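Local coordinates for putative secreted endoglycosylceramidase (Rhodococcus hoagii, PDB 6JYZ), which probably hydrolyses O-glycosidic bonds as a family 5 glycoside hydrolase, acting as an endogalactosylceramidase that cleaves galactose-based glycosphingolipids, at residues Phe183-Tyr187 against Gln236-Phe240. Sequence-based numbering, arbitrary orientation.
Sequences FQAFY and QIGRF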
ATOM      1  N   PHE A 183      16.502   9.499  -9.605  1.00  8.53           N
ATOM      2  CA  PHE A 183      15.594  10.158  -8.684  1.00  8.50           C
ATOM      3  C   PHE A 183      15.926  11.626  -8.540  1.00  8.26           C
ATOM      4  O   PHE A 183      15.016  12.477  -8.464  1.00  9.01           O
ATOM      5  CB  PHE A 183      15.638   9.520  -7.263  1.00  8.71           C
ATOM      6  CG  PHE A 183      14.531   8.508  -7.076  1.00  8.76           C
ATOM      7  CD1 PHE A 183      13.271   8.984  -6.765  1.00 10.62           C
ATOM      8  CD2 PHE A 183      14.763   7.143  -7.173  1.00 10.96           C
ATOM      9  CE1 PHE A 183      12.224   8.029  -6.565  1.00 11.53           C
ATOM     10  CE2 PHE A 183      13.729   6.236  -6.988  1.00 12.72           C
ATOM     11  CZ  PHE A 183      12.509   6.701  -6.705  1.00 12.27           C
ATOM     12  N   GLN A 184      17.224  11.994  -8.458  1.00  8.88           N
ATOM     13  CA  GLN A 184      17.555  13.392  -8.273  1.00  8.88           C
ATOM     14  C   GLN A 184      17.133  14.192  -9.516  1.00 10.06           C
ATOM     15  O   GLN A 184      16.656  15.325  -9.391  1.00  9.55           O
ATOM     16  CB  GLN A 184      19.034  13.605  -7.947  1.00  9.25           C
ATOM     17  CG  GLN A 184      19.297  15.040  -7.467  1.00  9.57           C
ATOM     18  CD  GLN A 184      18.473  15.341  -6.229  1.00  9.78           C
ATOM     19  OE1 GLN A 184      18.351  14.491  -5.320  1.00 10.30           O
ATOM     20  NE2 GLN A 184      17.927  16.549  -6.133  1.00 10.69           N
ATOM     21  N   ALA A 185      17.301  13.600 -10.726  1.00  9.00           N
ATOM     22  CA  ALA A 185      16.830  14.280 -11.947  1.00  9.89           C
ATOM     23  C   ALA A 185      15.344  14.534 -11.864  1.00  9.89           C
ATOM     24  O   ALA A 185      14.869  15.618 -12.224  1.00 10.35           O
ATOM     25  CB  ALA A 185      17.134  13.404 -13.118  1.00 11.35           C
ATOM     26  N   PHE A 186      14.581  13.566 -11.332  1.00  9.41           N
ATOM     27  CA  PHE A 186      13.151  13.759 -11.123  1.00  9.22           C
ATOM     28  C   PHE A 186      12.886  14.874 -10.135  1.00  8.88           C
ATOM     29  O   PHE A 186      12.047  15.784 -10.403  1.00  9.47           O
ATOM     30  CB  PHE A 186      12.553  12.451 -10.634  1.00  9.67           C
ATOM     31  CG  PHE A 186      11.150  12.523 -10.127  1.00 10.08           C
ATOM     32  CD1 PHE A 186      10.065  12.516 -11.016  1.00 10.28           C
ATOM     33  CD2 PHE A 186      10.931  12.617  -8.774  1.00 10.58           C
ATOM     34  CE1 PHE A 186       8.769  12.586 -10.522  1.00 11.13           C
ATOM     35  CE2 PHE A 186       9.636  12.720  -8.269  1.00 12.13           C
ATOM     36  CZ  PHE A 186       8.534  12.694  -9.148  1.00 11.57           C
ATOM     37  N   TYR A 187      13.541  14.897  -8.951  1.00  9.06           N
ATOM     38  CA  TYR A 187      13.231  15.956  -7.995  1.00  9.31           C
ATOM     39  C   TYR A 187      13.606  17.332  -8.554  1.00 10.90           C
ATOM     40  O   TYR A 187      12.915  18.320  -8.207  1.00 12.16           O
ATOM     41  CB  TYR A 187      13.962  15.693  -6.658  1.00  9.60           C
ATOM     42  CG  TYR A 187      13.462  14.471  -5.952  1.00  9.22           C
ATOM     43  CD1 TYR A 187      12.095  14.325  -5.639  1.00 10.10           C
ATOM     44  CD2 TYR A 187      14.330  13.422  -5.620  1.00  9.06           C
ATOM     45  CE1 TYR A 187      11.649  13.175  -4.998  1.00  9.50           C
ATOM     46  CE2 TYR A 187      13.908  12.305  -4.911  1.00  9.38           C
ATOM     47  CZ  TYR A 187      12.538  12.171  -4.665  1.00  9.74           C
ATOM     48  OH  TYR A 187      12.072  11.030  -4.029  1.00  9.83           O
ATOM     49  N   GLN A 236      12.398  17.836  -0.812  1.00  9.12           N
ATOM     50  CA  GLN A 236      12.111  17.698  -2.238  1.00  8.87           C
ATOM     51  C   GLN A 236      10.969  16.706  -2.492  1.00  8.89           C
ATOM     52  O   GLN A 236      10.203  16.905  -3.460  1.00  9.27           O
ATOM     53  CB  GLN A 236      13.376  17.413  -3.052  1.00  9.73           C
ATOM     54  CG  GLN A 236      13.997  16.039  -2.817  1.00  9.45           C
ATOM     55  CD  GLN A 236      15.377  15.929  -3.435  1.00  9.19           C
ATOM     56  OE1 GLN A 236      15.890  16.851  -4.043  1.00  9.96           O
ATOM     57  NE2 GLN A 236      16.007  14.775  -3.299  1.00 10.07           N
ATOM     58  N   ILE A 237      10.808  15.715  -1.636  1.00  8.99           N
ATOM     59  CA  ILE A 237       9.661  14.816  -1.715  1.00  9.55           C
ATOM     60  C   ILE A 237       8.382  15.613  -1.429  1.00  9.42           C
ATOM     61  O   ILE A 237       7.404  15.532  -2.194  1.00  9.38           O
ATOM     62  CB  ILE A 237       9.861  13.643  -0.750  1.00  9.08           C
ATOM     63  CG1 ILE A 237      10.965  12.721  -1.288  1.00  9.76           C
ATOM     64  CG2 ILE A 237       8.531  12.866  -0.568  1.00  9.86           C
ATOM     65  CD1 ILE A 237      11.520  11.756  -0.220  1.00 10.01           C
ATOM     66  N   GLY A 238       8.379  16.447  -0.386  1.00  9.22           N
ATOM     67  CA  GLY A 238       7.187  17.248  -0.087  1.00  8.94           C
ATOM     68  C   GLY A 238       6.890  18.221  -1.205  1.00  9.18           C
ATOM     69  O   GLY A 238       5.694  18.462  -1.507  1.00  9.86           O
ATOM     70  N   ARG A 239       7.893  18.818  -1.834  1.00  9.65           N
ATOM     71  CA  ARG A 239       7.649  19.767  -2.926  1.00  9.67           C
ATOM     72  C   ARG A 239       6.943  19.070  -4.076  1.00  9.47           C
ATOM     73  O   ARG A 239       5.993  19.640  -4.664  1.00 10.51           O
ATOM     74  CB  ARG A 239       8.973  20.331  -3.420  1.00 10.88           C
ATOM     75  CG  ARG A 239       8.809  21.533  -4.330  1.00 15.14           C
ATOM     76  CD  ARG A 239      10.162  22.001  -4.900  1.00 15.27           C
ATOM     77  NE  ARG A 239      11.093  22.416  -3.847  1.00 17.02           N
ATOM     78  CZ  ARG A 239      11.164  23.656  -3.356  1.00 19.90           C
ATOM     79  NH1 ARG A 239      10.290  24.579  -3.726  1.00 20.79           N
ATOM     80  NH2 ARG A 239      12.051  23.939  -2.421  1.00 20.13           N
ATOM     81  N   PHE A 240       7.292  17.838  -4.384  1.00  8.95           N
ATOM     82  CA  PHE A 240       6.604  17.058  -5.380  1.00  9.01           C
ATOM     83  C   PHE A 240       5.164  16.779  -4.905  1.00  8.85           C
ATOM     84  O   PHE A 240       4.204  16.957  -5.701  1.00  9.31           O
ATOM     85  CB  PHE A 240       7.334  15.740  -5.645  1.00  9.94           C
ATOM     86  CG  PHE A 240       6.440  14.690  -6.274  1.00  9.15           C
ATOM     87  CD1 PHE A 240       5.912  14.901  -7.559  1.00  9.87           C
ATOM     88  CD2 PHE A 240       6.086  13.544  -5.602  1.00 10.32           C
ATOM     89  CE1 PHE A 240       5.071  13.938  -8.187  1.00 10.84           C
ATOM     90  CE2 PHE A 240       5.227  12.620  -6.187  1.00 11.40           C
ATOM     91  CZ  PHE A 240       4.714  12.803  -7.450  1.00 11.53           C
TER
HETATM   92  O   HOH W   1      10.783  18.040  -5.970  1.00 13.34           O
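Tyr187 and Gln236 sit where two helices come nearest: the segment 183-187, the end of helix 177-187, meets 236-240, inside helix 230-251, with axes 10.8 Å apart and crossing at 52°. A water lies between the two backbones, within hydrogen-bonding distance of both Tyr187 O and Gln236 O. The side chains illustrate how paired amides can join helices through a reciprocal, two-bond bridge. Gln236 NE2 donates to Gln184 OE1 at 3.1 Å, while Gln184 NE2 donates to Gln236 OE1 at 2.9 Å; both bonds are fairly straight, although the amide planes are twisted 33° apart. Gln184 reaches this position through a bend at chi2 (59°), and its amide is gripped further by Leu227 N at OE1 and by Asp188 OD2 at NE2. The extended Gln236 chain also lies across one face of the Tyr187 ring, its amide stacked almost parallel to it and its CG making a CH-pi contact 3.8 Å from the ring centroid. Phe186 CD2 packs against the opposite face, and Tyr187 OH, hydrogen-bonded to Asn224 O, passes 3.4 Å from Ile237 CG1. Farther along, Phe186 presents its edge to the face of Phe240 in a T-shaped stack with centroids 5.2 Å apart; Gln194 and Leu197 of helix 193-206 touch both rings. An alanine in place of Gln236 would probably leave the Gln184 amide without its reciprocal partner and take away the CG and amide that lie over one face of the Tyr187 ring. Among the helices around the family 5 (beta/alpha)8 barrel, the contact joins helix 177-187 to helix 230-251, and its chemistry implies a directional join: paired amides fix how Gln184 and Gln236 face each other, while the Tyr187 face and the edge-to-face phenylalanines supply the apolar packing.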